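Side-chain contacts in indole-3-acetic acid-amido synthetase GH3.15 (Arabidopsis thaliana, PDB 6E1Q), which uses ATP to conjugate the auxin precursor indole-3-butyric acid, or the herbicide 2,4-DB, to glutamine, and possibly indole-3-butyric acid to cysteine: residues A[33-38]-A[396-401]; A[115-120]-A[352-357]; A[232-237]-A[281-286]; A[240-245]-A[273-278]. All coordinates share one frame; numbering follows the deposited sequence.

Contact 1 (A[33-38]-A[396-401])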
loop_
_atom_site.group_PDB
_atom_site.type_symbol
_atom_site.label_atom_id
_atom_site.label_comp_id
_atom_site.label_asym_id
_atom_site.label_seq_id
_atom_site.Cartn_x
_atom_site.Cartn_y
_atom_site.Cartn_z
ATOM N N GLU A 33 -22.331 4.385 -20.195
ATOM C CA GLU A 33 -23.093 5.344 -20.983
ATOM C C GLU A 33 -22.868 6.768 -20.487
ATOM O O GLU A 33 -22.742 7.697 -21.289
ATOM C CB GLU A 33 -24.583 5.003 -20.956
ATOM C CG GLU A 33 -25.428 6.035 -21.683
ATOM C CD GLU A 33 -26.887 5.646 -21.762
ATOM O OE1 GLU A 33 -27.196 4.601 -22.373
ATOM O OE2 GLU A 33 -27.725 6.385 -21.206
ATOM N N ALA A 34 -22.796 6.959 -19.169
ATOM C CA ALA A 34 -22.607 8.306 -18.638
ATOM C C ALA A 34 -21.236 8.855 -19.008
ATOM O O ALA A 34 -21.114 10.009 -19.433
ATOM C CB ALA A 34 -22.794 8.304 -17.120
ATOM N N ILE A 35 -20.192 8.034 -18.876
ATOM C CA ILE A 35 -18.843 8.500 -19.188
ATOM C C ILE A 35 -18.725 8.854 -20.661
ATOM O O ILE A 35 -18.213 9.923 -21.020
ATOM C CB ILE A 35 -17.801 7.440 -18.798
ATOM C CG1 ILE A 35 -17.672 7.370 -17.280
ATOM C CG2 ILE A 35 -16.439 7.774 -19.453
ATOM C CD1 ILE A 35 -16.811 6.194 -16.800
ATOM N N LEU A 36 -19.186 7.951 -21.537
ATOM C CA LEU A 36 -19.053 8.182 -22.970
ATOM C C LEU A 36 -19.907 9.352 -23.437
ATOM O O LEU A 36 -19.514 10.074 -24.363
ATOM C CB LEU A 36 -19.424 6.919 -23.750
ATOM C CG LEU A 36 -18.557 5.690 -23.453
ATOM C CD1 LEU A 36 -18.858 4.579 -24.436
ATOM C CD2 LEU A 36 -17.064 6.029 -23.435
ATOM N N SER A 37 -21.079 9.551 -22.827
ATOM C CA SER A 37 -21.924 10.676 -23.225
ATOM C C SER A 37 -21.331 12.000 -22.754
ATOM O O SER A 37 -21.217 12.950 -23.532
ATOM C CB SER A 37 -23.345 10.500 -22.688
ATOM O OG SER A 37 -23.863 9.218 -22.997
ATOM N N ARG A 38 -20.933 12.076 -21.484
ATOM C CA ARG A 38 -20.444 13.339 -20.943
ATOM C C ARG A 38 -19.103 13.739 -21.547
ATOM O O ARG A 38 -18.816 14.938 -21.656
ATOM C CB ARG A 38 -20.350 13.259 -19.413
ATOM C CG ARG A 38 -21.695 13.540 -18.724
ATOM C CD ARG A 38 -21.789 13.034 -17.281
ATOM N NE ARG A 38 -23.177 12.722 -16.912
ATOM C CZ ARG A 38 -23.562 12.175 -15.755
ATOM N NH1 ARG A 38 -22.670 11.865 -14.819
ATOM N NH2 ARG A 38 -24.847 11.930 -15.536
ATOM N N THR A 396 -12.095 2.471 -16.805
ATOM C CA THR A 396 -12.547 3.607 -17.540
ATOM C C THR A 396 -13.212 4.438 -16.474
ATOM O O THR A 396 -14.106 3.998 -15.819
ATOM C CB THR A 396 -13.511 3.230 -18.622
ATOM O OG1 THR A 396 -12.791 2.603 -19.644
ATOM C CG2 THR A 396 -14.120 4.404 -19.181
ATOM N N THR A 397 -12.762 5.659 -16.337
ATOM C CA THR A 397 -13.152 6.534 -15.263
ATOM C C THR A 397 -13.765 7.860 -15.579
ATOM O O THR A 397 -13.915 8.215 -16.677
ATOM C CB THR A 397 -11.930 6.842 -14.367
ATOM O OG1 THR A 397 -11.136 7.827 -14.970
ATOM C CG2 THR A 397 -11.074 5.677 -14.208
ATOM N N PHE A 398 -14.106 8.549 -14.521
ATOM C CA PHE A 398 -14.678 9.857 -14.558
ATOM C C PHE A 398 -13.652 10.977 -14.501
ATOM O O PHE A 398 -14.022 12.091 -14.470
ATOM C CB PHE A 398 -15.653 10.047 -13.421
ATOM C CG PHE A 398 -16.938 9.288 -13.560
ATOM C CD1 PHE A 398 -17.926 9.735 -14.371
ATOM C CD2 PHE A 398 -17.151 8.145 -12.861
ATOM C CE1 PHE A 398 -19.093 9.072 -14.484
ATOM C CE2 PHE A 398 -18.328 7.459 -12.989
ATOM C CZ PHE A 398 -19.291 7.923 -13.807
ATOM N N SER A 399 -12.375 10.669 -14.444
ATOM C CA SER A 399 -11.298 11.657 -14.463
ATOM C C SER A 399 -10.374 11.468 -15.668
ATOM O O SER A 399 -9.162 11.652 -15.558
ATOM C CB SER A 399 -10.498 11.601 -13.158
ATOM O OG SER A 399 -11.255 12.163 -12.090
ATOM N N GLY A 400 -10.926 11.061 -16.816
ATOM C CA GLY A 400 -10.187 11.110 -18.064
ATOM C C GLY A 400 -9.325 9.911 -18.406
ATOM O O GLY A 400 -8.442 10.037 -19.259
ATOM N N LEU A 401 -9.552 8.750 -17.795
ATOM C CA LEU A 401 -8.904 7.511 -18.220
ATOM C C LEU A 401 -9.926 6.582 -18.870
ATOM O O LEU A 401 -11.055 6.436 -18.381
ATOM C CB LEU A 401 -8.234 6.812 -17.040
ATOM C CG LEU A 401 -7.194 7.686 -16.327
ATOM C CD1 LEU A 401 -6.628 6.948 -15.138
ATOM C CD2 LEU A 401 -6.081 8.094 -17.293
#
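Ile35 and Phe398 share the same first torsion (chi1 -72° in both): each places its leading carbon, CG1 in the isoleucine and CG in the phenylalanine, anti to the carbonyl carbon and beside the backbone N. This carries the Ile35 branch off the helix and over one face of the Phe398 ring. CG1 does the touching, 3.6 Å from Phe398 CE1. It stands 22° off the ring normal, shifted toward the rim, and makes a CH-pi contact. The terminal methyl goes on past the ring to the backbone, where Ile35 CD1 lies 3.5 Å from Thr397 O. Thr396 O is almost as near to the same methyl. Next to it, the methyl of Thr396 touches the methyls of both Ile35 branches, its CG2 being 4.0 Å from Ile35 CD1. The hydroxyl of Thr396 has other business, a hydrogen bond with the backbone N of Arg403.

The loop 396-401 joins the antiparallel strands 390-396 and 404-416 of the central GH3 region, and it has its own shape. Thr397 OG1 accepts from Ser399 N at 3.1 Å, an ST turn, while Thr397 N bonds to Leu401 O. Ser399 OG is hydrogen-bonded to Asp114 and to the backbone of Thr111, and Phe398 O to Arg89, which ties the loop to the N-terminal region. Helix 24-38 closes against this loop. Across the two segments the meeting is one of hydrocarbon with ring and methyl, so it probably depends on fit and dispersion rather than on charge, while the loop's polar bonds run within it and to Asp114, Thr111 and Arg89.

Contact 2 (A[115-120]-A[352-357])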
loop_
_atom_site.group_PDB
_atom_site.type_symbol
_atom_site.label_atom_id
_atom_site.label_comp_id
_atom_site.label_asym_id
_atom_site.label_seq_id
_atom_site.Cartn_x
_atom_site.Cartn_y
_atom_site.Cartn_z
ATOM N N LEU A 115 -13.408 12.900 -6.787
ATOM C CA LEU A 115 -12.943 12.900 -5.405
ATOM C C LEU A 115 -14.113 12.833 -4.425
ATOM O O LEU A 115 -14.071 12.084 -3.439
ATOM C CB LEU A 115 -12.096 14.136 -5.124
ATOM C CG LEU A 115 -11.686 14.264 -3.654
ATOM C CD1 LEU A 115 -10.877 13.039 -3.204
ATOM C CD2 LEU A 115 -10.891 15.523 -3.426
ATOM N N GLU A 116 -15.152 13.636 -4.654
ATOM C CA GLU A 116 -16.262 13.635 -3.707
ATOM C C GLU A 116 -17.017 12.311 -3.759
ATOM O O GLU A 116 -17.444 11.794 -2.722
ATOM C CB GLU A 116 -17.180 14.826 -3.975
ATOM C CG GLU A 116 -16.950 15.976 -2.986
ATOM C CD GLU A 116 -17.325 17.335 -3.548
ATOM O OE1 GLU A 116 -18.058 17.382 -4.561
ATOM O OE2 GLU A 116 -16.882 18.356 -2.973
ATOM N N GLN A 117 -17.144 11.717 -4.949
ATOM C CA GLN A 117 -17.725 10.378 -5.046
ATOM C C GLN A 117 -16.939 9.360 -4.225
ATOM O O GLN A 117 -17.530 8.472 -3.596
ATOM C CB GLN A 117 -17.803 9.936 -6.501
ATOM C CG GLN A 117 -18.239 8.491 -6.640
ATOM C CD GLN A 117 -18.815 8.183 -7.998
ATOM O OE1 GLN A 117 -19.994 8.434 -8.256
ATOM N NE2 GLN A 117 -17.986 7.633 -8.882
ATOM N N ARG A 118 -15.607 9.475 -4.209
ATOM C CA ARG A 118 -14.793 8.531 -3.446
ATOM C C ARG A 118 -14.988 8.729 -1.953
ATOM O O ARG A 118 -15.003 7.758 -1.180
ATOM C CB ARG A 118 -13.311 8.699 -3.792
ATOM C CG ARG A 118 -12.908 8.174 -5.155
ATOM C CD ARG A 118 -11.412 8.326 -5.353
ATOM N NE ARG A 118 -11.103 8.371 -6.767
ATOM C CZ ARG A 118 -9.900 8.163 -7.289
ATOM N NH1 ARG A 118 -8.852 7.912 -6.511
ATOM N NH2 ARG A 118 -9.751 8.232 -8.600
ATOM N N ILE A 119 -15.062 9.988 -1.530
ATOM C CA ILE A 119 -15.370 10.306 -0.143
ATOM C C ILE A 119 -16.778 9.834 0.198
ATOM O O ILE A 119 -17.002 9.171 1.216
ATOM C CB ILE A 119 -15.193 11.815 0.094
ATOM C CG1 ILE A 119 -13.702 12.151 0.183
ATOM C CG2 ILE A 119 -15.943 12.266 1.330
ATOM C CD1 ILE A 119 -13.414 13.591 -0.088
ATOM N N SER A 120 -17.736 10.156 -0.672
ATOM C CA SER A 120 -19.115 9.705 -0.528
ATOM C C SER A 120 -19.188 8.197 -0.319
ATOM O O SER A 120 -19.807 7.721 0.640
ATOM C CB SER A 120 -19.906 10.117 -1.771
ATOM O OG SER A 120 -21.300 10.153 -1.531
ATOM N N PRO A 352 -19.579 -1.401 -8.426
ATOM C CA PRO A 352 -19.876 -1.081 -9.834
ATOM C C PRO A 352 -20.085 0.389 -10.146
ATOM O O PRO A 352 -20.103 0.746 -11.331
ATOM C CB PRO A 352 -21.189 -1.842 -10.098
ATOM C CG PRO A 352 -21.311 -2.813 -9.027
ATOM C CD PRO A 352 -20.576 -2.313 -7.843
ATOM N N CYS A 353 -20.337 1.241 -9.166
ATOM C CA CYS A 353 -20.615 2.627 -9.513
ATOM C C CYS A 353 -19.359 3.485 -9.570
ATOM O O CYS A 353 -19.448 4.657 -9.951
ATOM C CB CYS A 353 -21.610 3.236 -8.521
ATOM S SG CYS A 353 -20.978 3.237 -6.871
ATOM N N MET A 354 -18.193 2.935 -9.211
ATOM C CA MET A 354 -16.972 3.731 -9.110
ATOM C C MET A 354 -16.244 3.885 -10.440
ATOM O O MET A 354 -15.270 4.638 -10.513
ATOM C CB MET A 354 -16.026 3.113 -8.077
ATOM C CG MET A 354 -16.682 2.931 -6.714
ATOM S SD MET A 354 -17.350 4.497 -6.074
ATOM C CE MET A 354 -15.814 5.387 -5.812
ATOM N N GLY A 355 -16.704 3.213 -11.480
ATOM C CA GLY A 355 -16.048 3.231 -12.772
ATOM C C GLY A 355 -16.537 2.063 -13.590
ATOM O O GLY A 355 -17.282 1.217 -13.108
ATOM N N TYR A 356 -16.140 2.049 -14.858
ATOM C CA TYR A 356 -16.419 0.920 -15.742
ATOM C C TYR A 356 -15.187 0.029 -15.770
ATOM O O TYR A 356 -14.095 0.486 -16.129
ATOM C CB TYR A 356 -16.782 1.372 -17.160
ATOM C CG TYR A 356 -17.216 0.223 -18.060
ATOM C CD1 TYR A 356 -18.478 -0.347 -17.930
ATOM C CD2 TYR A 356 -16.355 -0.303 -19.021
ATOM C CE1 TYR A 356 -18.877 -1.394 -18.739
ATOM C CE2 TYR A 356 -16.745 -1.361 -19.836
ATOM C CZ TYR A 356 -18.013 -1.899 -19.691
ATOM O OH TYR A 356 -18.428 -2.947 -20.489
ATOM N N PHE A 357 -15.369 -1.237 -15.405
ATOM C CA PHE A 357 -14.265 -2.136 -15.088
ATOM C C PHE A 357 -14.239 -3.292 -16.072
ATOM O O PHE A 357 -15.194 -4.072 -16.144
ATOM C CB PHE A 357 -14.391 -2.672 -13.662
ATOM C CG PHE A 357 -14.409 -1.604 -12.606
ATOM C CD1 PHE A 357 -13.264 -0.881 -12.319
ATOM C CD2 PHE A 357 -15.556 -1.338 -11.889
ATOM C CE1 PHE A 357 -13.277 0.100 -11.347
ATOM C CE2 PHE A 357 -15.571 -0.381 -10.916
ATOM C CZ PHE A 357 -14.427 0.351 -10.649
#
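The Gln117 amide meets Cys353 from one of its flat sides: Cys353 O stands well out of the amide plane, 3.5 Å from Gln117 NE2. Another flat group, the guanidinium of Arg118, turns elsewhere, its NE in a salt bridge with Asp114 and its NH2 hydrogen-bonded to Ser329 O. On the loop, one face of the Phe357 ring lies under the backbone of Gly355, whose C is 3.7 Å above the plane and toward the rim.

From the loop, Met354 reaches across to the helix. Its chain bends twice (chi2 -56°, chi3 -67°), which curls the thioether round and sends the methyl to the helix. Met354 CE rests 4.0 Å from Gln117 CG, and the two chains run alongside one another, pointing opposite ways. The same methyl lies 4.1 Å from Arg118 CG, at the root of the arginine chain.

Here helix 112-132, in the ANL-type N-terminal region of the GH3 fold, packs on the turn leading into strand 356-361 of the central region. Gln28 of helix 24-38 holds that turn from elsewhere, bonding to Pro352 O, Gly355 O and Phe357 N.

With an alanine here in place of Gln117, the Met354 methyl would probably be left leaning on Arg118 alone within the helix segment, with a gap beside its sulfur, and Cys353 O would lose the amide beside it. Met354 also touches Phe332, a substrate-binding residue that lines the pocket of the bound ligand, and therefore stands in its second shell. Arg118 touches Phe332 as well and, through Ser329, reaches the ATP-binding loop.

Contact 3 (A[232-237]-A[281-286])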
loop_
_atom_site.group_PDB
_atom_site.type_symbol
_atom_site.label_atom_id
_atom_site.label_comp_id
_atom_site.label_asym_id
_atom_site.label_seq_id
_atom_site.Cartn_x
_atom_site.Cartn_y
_atom_site.Cartn_z
ATOM N N ASP A 232 12.917 4.584 20.238
ATOM C CA ASP A 232 14.030 5.499 20.453
ATOM C C ASP A 232 13.653 6.701 21.305
ATOM O O ASP A 232 14.529 7.275 21.961
ATOM C CB ASP A 232 14.567 6.004 19.119
ATOM C CG ASP A 232 15.357 4.944 18.371
ATOM O OD1 ASP A 232 15.786 3.951 19.002
ATOM O OD2 ASP A 232 15.525 5.110 17.145
ATOM N N HIS A 233 12.380 7.113 21.304
ATOM C CA HIS A 233 12.026 8.430 21.825
ATOM C C HIS A 233 10.917 8.436 22.862
ATOM O O HIS A 233 10.533 9.520 23.320
ATOM C CB HIS A 233 11.642 9.367 20.668
ATOM C CG HIS A 233 12.731 9.510 19.648
ATOM N ND1 HIS A 233 13.935 10.126 19.928
ATOM C CD2 HIS A 233 12.814 9.090 18.362
ATOM C CE1 HIS A 233 14.706 10.093 18.857
ATOM N NE2 HIS A 233 14.051 9.468 17.891
ATOM N N TRP A 234 10.399 7.276 23.254
ATOM C CA TRP A 234 9.300 7.271 24.211
ATOM C C TRP A 234 9.599 8.021 25.513
ATOM O O TRP A 234 8.685 8.701 26.006
ATOM C CB TRP A 234 8.837 5.833 24.481
ATOM C CG TRP A 234 9.768 4.919 25.228
ATOM C CD1 TRP A 234 10.590 3.965 24.684
ATOM C CD2 TRP A 234 9.935 4.824 26.659
ATOM N NE1 TRP A 234 11.279 3.307 25.680
ATOM C CE2 TRP A 234 10.891 3.807 26.899
ATOM C CE3 TRP A 234 9.369 5.500 27.755
ATOM C CZ2 TRP A 234 11.293 3.449 28.183
ATOM C CZ3 TRP A 234 9.779 5.152 29.041
ATOM C CH2 TRP A 234 10.734 4.130 29.243
ATOM N N PRO A 235 10.816 8.008 26.085
ATOM C CA PRO A 235 10.981 8.731 27.366
ATOM C C PRO A 235 10.825 10.222 27.207
ATOM O O PRO A 235 10.229 10.874 28.079
ATOM C CB PRO A 235 12.397 8.347 27.834
ATOM C CG PRO A 235 12.693 7.074 27.074
ATOM C CD PRO A 235 12.043 7.265 25.738
ATOM N N GLU A 236 11.331 10.780 26.107
ATOM C CA GLU A 236 11.159 12.209 25.884
ATOM C C GLU A 236 9.699 12.552 25.608
ATOM O O GLU A 236 9.185 13.555 26.121
ATOM C CB GLU A 236 12.038 12.671 24.731
ATOM C CG GLU A 236 11.961 14.153 24.500
ATOM C CD GLU A 236 12.858 14.615 23.372
ATOM O OE1 GLU A 236 12.875 15.833 23.108
ATOM O OE2 GLU A 236 13.542 13.770 22.748
ATOM N N LEU A 237 9.014 11.742 24.792
ATOM C CA LEU A 237 7.581 11.952 24.585
ATOM C C LEU A 237 6.830 11.982 25.911
ATOM O O LEU A 237 5.962 12.838 26.133
ATOM C CB LEU A 237 7.008 10.855 23.685
ATOM C CG LEU A 237 7.455 10.965 22.231
ATOM C CD1 LEU A 237 7.304 9.594 21.567
ATOM C CD2 LEU A 237 6.611 12.026 21.509
ATOM N N THR A 281 10.447 -5.068 28.902
ATOM C CA THR A 281 11.498 -5.627 28.042
ATOM C C THR A 281 10.964 -6.024 26.675
ATOM O O THR A 281 11.527 -5.651 25.640
ATOM C CB THR A 281 12.133 -6.855 28.697
ATOM O OG1 THR A 281 12.258 -6.636 30.105
ATOM C CG2 THR A 281 13.486 -7.120 28.079
ATOM N N SER A 282 9.912 -6.824 26.650
ATOM C CA SER A 282 9.306 -7.241 25.396
ATOM C C SER A 282 8.301 -6.194 24.934
ATOM O O SER A 282 7.406 -5.805 25.691
ATOM C CB SER A 282 8.613 -8.591 25.561
ATOM O OG SER A 282 8.041 -8.988 24.331
ATOM N N TRP A 283 8.431 -5.761 23.685
ATOM C CA TRP A 283 7.438 -4.888 23.086
ATOM C C TRP A 283 6.332 -5.667 22.385
ATOM O O TRP A 283 5.604 -5.094 21.558
ATOM C CB TRP A 283 8.118 -3.895 22.139
ATOM C CG TRP A 283 8.576 -2.681 22.911
ATOM C CD1 TRP A 283 9.142 -2.675 24.154
ATOM C CD2 TRP A 283 8.457 -1.309 22.519
ATOM N NE1 TRP A 283 9.397 -1.386 24.551
ATOM C CE2 TRP A 283 8.988 -0.528 23.565
ATOM C CE3 TRP A 283 7.973 -0.668 21.381
ATOM C CZ2 TRP A 283 9.045 0.859 23.504
ATOM C CZ3 TRP A 283 8.025 0.716 21.329
ATOM C CH2 TRP A 283 8.554 1.462 22.381
ATOM N N GLU A 284 6.186 -6.954 22.704
ATOM C CA GLU A 284 5.037 -7.705 22.224
ATOM C C GLU A 284 3.761 -6.999 22.659
ATOM O O GLU A 284 3.655 -6.529 23.796
ATOM C CB GLU A 284 5.056 -9.143 22.758
ATOM C CG GLU A 284 3.827 -9.943 22.310
ATOM C CD GLU A 284 3.824 -11.381 22.788
ATOM O OE1 GLU A 284 2.866 -12.108 22.460
ATOM O OE2 GLU A 284 4.774 -11.790 23.479
ATOM N N ALA A 285 2.806 -6.889 21.737
ATOM C CA ALA A 285 1.507 -6.271 21.992
ATOM C C ALA A 285 1.594 -4.776 22.318
ATOM O O ALA A 285 0.607 -4.197 22.793
ATOM C CB ALA A 285 0.767 -7.000 23.128
ATOM N N ILE A 286 2.739 -4.125 22.069
ATOM C CA ILE A 286 2.892 -2.704 22.401
ATOM C C ILE A 286 1.781 -1.849 21.785
ATOM O O ILE A 286 1.348 -0.858 22.386
ATOM C CB ILE A 286 4.285 -2.205 21.960
ATOM C CG1 ILE A 286 4.549 -0.787 22.493
ATOM C CG2 ILE A 286 4.406 -2.233 20.446
ATOM C CD1 ILE A 286 4.533 -0.695 24.033
#
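On the way to Trp234, which meets Trp283 of the loop 281-286, the helix first passes Asp232, whose carboxylate is in a salt bridge with Lys228 and whose CB lies over one face of His233. Trp234 itself puts CG between its backbone N and carbonyl carbon (chi1 69°), a torsion that directs its indole to the other segment. Trp234 CD1 comes within 3.7 Å of Trp283 CZ2, meeting the Trp283 ring system at its edge. The two indoles are oblique, with planes at 49°. Pro235 comes next: the helix kinks here, and Pro235 CG sits 3.5 Å above the plane of the Trp234 ring, covering that face. Leu237 ends the segment, turned to Tyr199 and Leu203 of helix 194-207.

On the other side Trp283 starts a type II turn to Ile286, just ahead of helix 286-290, and Ile286 CG1 lies over one face of its indole, toward the rim. Ser282 OG accepts from Glu284 N in an ST turn. The Trp283 NE1 proton goes to Cys278 O, the end of helix 268-278. With that N-H engaged, the indole's carbon rim is what faces helix 220-243, and the pair probably rests on apolar contact between two rings that are each backed by aliphatic carbon.

Contact 4 (A[240-245]-A[273-278])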
loop_
_atom_site.group_PDB
_atom_site.type_symbol
_atom_site.label_atom_id
_atom_site.label_comp_id
_atom_site.label_asym_id
_atom_site.label_seq_id
_atom_site.Cartn_x
_atom_site.Cartn_y
_atom_site.Cartn_z
ATOM N N ASN A 240 7.426 15.159 27.900
ATOM C CA ASN A 240 6.580 16.249 27.415
ATOM C C ASN A 240 5.173 16.150 27.985
ATOM O O ASN A 240 4.566 17.167 28.343
ATOM C CB ASN A 240 6.496 16.239 25.887
ATOM C CG ASN A 240 7.732 16.816 25.209
ATOM O OD1 ASN A 240 7.686 17.105 24.014
ATOM N ND2 ASN A 240 8.843 16.970 25.953
ATOM N N ILE A 241 4.628 14.934 28.047
ATOM C CA ILE A 241 3.296 14.734 28.610
ATOM C C ILE A 241 3.283 15.091 30.093
ATOM O O ILE A 241 2.337 15.718 30.587
ATOM C CB ILE A 241 2.827 13.286 28.363
ATOM C CG1 ILE A 241 2.593 13.036 26.868
ATOM C CG2 ILE A 241 1.536 12.975 29.166
ATOM C CD1 ILE A 241 2.230 11.573 26.529
ATOM N N ARG A 242 4.323 14.698 30.829
ATOM C CA ARG A 242 4.369 14.991 32.264
ATOM C C ARG A 242 4.376 16.494 32.526
ATOM O O ARG A 242 3.636 16.992 33.383
ATOM C CB ARG A 242 5.605 14.335 32.896
ATOM C CG ARG A 242 5.854 14.759 34.357
ATOM C CD ARG A 242 6.868 13.839 35.022
ATOM N NE ARG A 242 6.348 12.492 35.227
ATOM C CZ ARG A 242 6.702 11.426 34.508
ATOM N NH1 ARG A 242 7.593 11.530 33.515
ATOM N NH2 ARG A 242 6.162 10.245 34.785
ATOM N N THR A 243 5.212 17.234 31.792
ATOM C CA THR A 243 5.382 18.665 32.007
ATOM C C THR A 243 4.360 19.508 31.262
ATOM O O THR A 243 4.218 20.694 31.572
ATOM C CB THR A 243 6.780 19.116 31.563
ATOM O OG1 THR A 243 6.926 18.875 30.157
ATOM C CG2 THR A 243 7.871 18.359 32.320
ATOM N N GLY A 244 3.650 18.933 30.296
ATOM C CA GLY A 244 2.810 19.748 29.445
ATOM C C GLY A 244 3.580 20.723 28.592
ATOM O O GLY A 244 3.045 21.765 28.211
ATOM N N ARG A 245 4.835 20.414 28.293
ATOM C CA ARG A 245 5.743 21.332 27.617
ATOM C C ARG A 245 6.369 20.624 26.428
ATOM O O ARG A 245 6.989 19.568 26.591
ATOM C CB ARG A 245 6.838 21.803 28.575
ATOM C CG ARG A 245 7.707 22.877 28.016
ATOM C CD ARG A 245 8.994 23.013 28.816
ATOM N NE ARG A 245 9.827 24.025 28.194
ATOM C CZ ARG A 245 9.959 25.261 28.651
ATOM N NH1 ARG A 245 9.344 25.630 29.767
ATOM N NH2 ARG A 245 10.728 26.119 27.999
ATOM N N LEU A 273 1.642 6.088 33.102
ATOM C CA LEU A 273 0.966 4.953 32.479
ATOM C C LEU A 273 1.676 4.519 31.206
ATOM O O LEU A 273 1.868 3.323 30.962
ATOM C CB LEU A 273 -0.492 5.310 32.172
ATOM C CG LEU A 273 -1.387 5.519 33.402
ATOM C CD1 LEU A 273 -2.809 5.953 33.018
ATOM C CD2 LEU A 273 -1.407 4.241 34.226
ATOM N N ILE A 274 2.067 5.481 30.379
ATOM C CA ILE A 274 2.716 5.163 29.118
ATOM C C ILE A 274 4.121 4.649 29.368
ATOM O O ILE A 274 4.577 3.704 28.709
ATOM C CB ILE A 274 2.710 6.398 28.201
ATOM C CG1 ILE A 274 1.269 6.808 27.904
ATOM C CG2 ILE A 274 3.428 6.100 26.899
ATOM C CD1 ILE A 274 1.172 8.033 27.053
ATOM N N GLU A 275 4.833 5.270 30.316
ATOM C CA GLU A 275 6.157 4.786 30.701
ATOM C C GLU A 275 6.090 3.345 31.201
ATOM O O GLU A 275 6.968 2.535 30.890
ATOM C CB GLU A 275 6.767 5.717 31.768
ATOM C CG GLU A 275 7.341 7.049 31.218
ATOM C CD GLU A 275 7.377 8.191 32.247
ATOM O OE1 GLU A 275 6.918 8.002 33.389
ATOM O OE2 GLU A 275 7.862 9.296 31.911
ATOM N N GLN A 276 5.045 2.998 31.964
ATOM C CA GLN A 276 4.921 1.624 32.452
ATOM C C GLN A 276 4.856 0.628 31.303
ATOM O O GLN A 276 5.416 -0.471 31.394
ATOM C CB GLN A 276 3.679 1.471 33.324
ATOM C CG GLN A 276 3.942 1.382 34.805
ATOM C CD GLN A 276 2.725 1.785 35.616
ATOM O OE1 GLN A 276 1.617 1.298 35.373
ATOM N NE2 GLN A 276 2.920 2.683 36.581
ATOM N N GLU A 277 4.150 0.983 30.225
ATOM C CA GLU A 277 4.057 0.085 29.075
ATOM C C GLU A 277 5.342 0.070 28.269
ATOM O O GLU A 277 5.762 -0.987 27.787
ATOM C CB GLU A 277 2.894 0.490 28.164
ATOM C CG GLU A 277 1.546 0.417 28.820
ATOM C CD GLU A 277 1.268 -0.945 29.437
ATOM O OE1 GLU A 277 0.459 -0.997 30.384
ATOM O OE2 GLU A 277 1.844 -1.960 28.969
ATOM N N CYS A 278 5.953 1.236 28.059
ATOM C CA CYS A 278 7.126 1.280 27.192
ATOM C C CYS A 278 8.376 0.722 27.865
ATOM O O CYS A 278 9.292 0.272 27.169
ATOM C CB CYS A 278 7.392 2.711 26.727
ATOM S SG CYS A 278 6.177 3.417 25.607
#
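Two helices of the N-terminal GH3 region, 220-243 and 268-278, are joined here by a bidentate salt bridge above an isoleucine pair. Arg242 presents the end of its guanidinium to Glu275, one nitrogen to each oxygen. Arg242 NH2 reaches Glu275 OE1 at 2.7 Å, with a nearly straight N-H...O angle of 177°. The second bond, Arg242 NH1 to Glu275 OE2, is 2.8 Å long and uses the syn lone pair of that oxygen. Both oxygens lie near the guanidinium plane, and the two flat groups are nearly coplanar, 22° apart. A bend at chi3 (-69°) turns the arginine's end toward the glutamate, whose own chain runs extended from CG; the two side chains cross at about a right angle.

Deeper in, the helices touch through methyls: Ile241 CD1 lies 3.7 Å from Ile274 CD1, the chains again crossing at about a right angle. Helix 194-207 packs against this pair, with Leu203 and Leu207 on Ile241 and Leu206 on Ile274, so the charged bridge rides at the border of a three-helix apolar cluster. Arg242 NH2 has a further, weak hydrogen bond with Ser272 OG.

A methionine in place of Arg242 would remove both gripping N-H groups and is likely to leave the Glu275 carboxylate without its charged mate, freer to turn about its last torsion. Just beyond the arginine, helix 220-243 ends: Gly244 turns out of it with positive phi, and Arg245 N bonds back to Asn240 O at 3.3 Å.

The four contacts form two well-separated pairs. Contacts 1 and 2, with centres about 11 Å apart, join helices 24-38 and 112-132 of the N-terminal region to the central one; they meet where Thr396 N probably bonds to Tyr356 O, linking strands 390-396 and 356-361. Contacts 3 and 4, also about 11 Å apart, share helix 220-243 and meet at Cys278 and Trp234. Contact centres in different pairs are about 41 to 53 Å apart. In sequence the spans sit one within another, contact 4 innermost, then 3, 2 and 1. The first pair thus unites distant chain parts near the active site, the second a local helical group away from it.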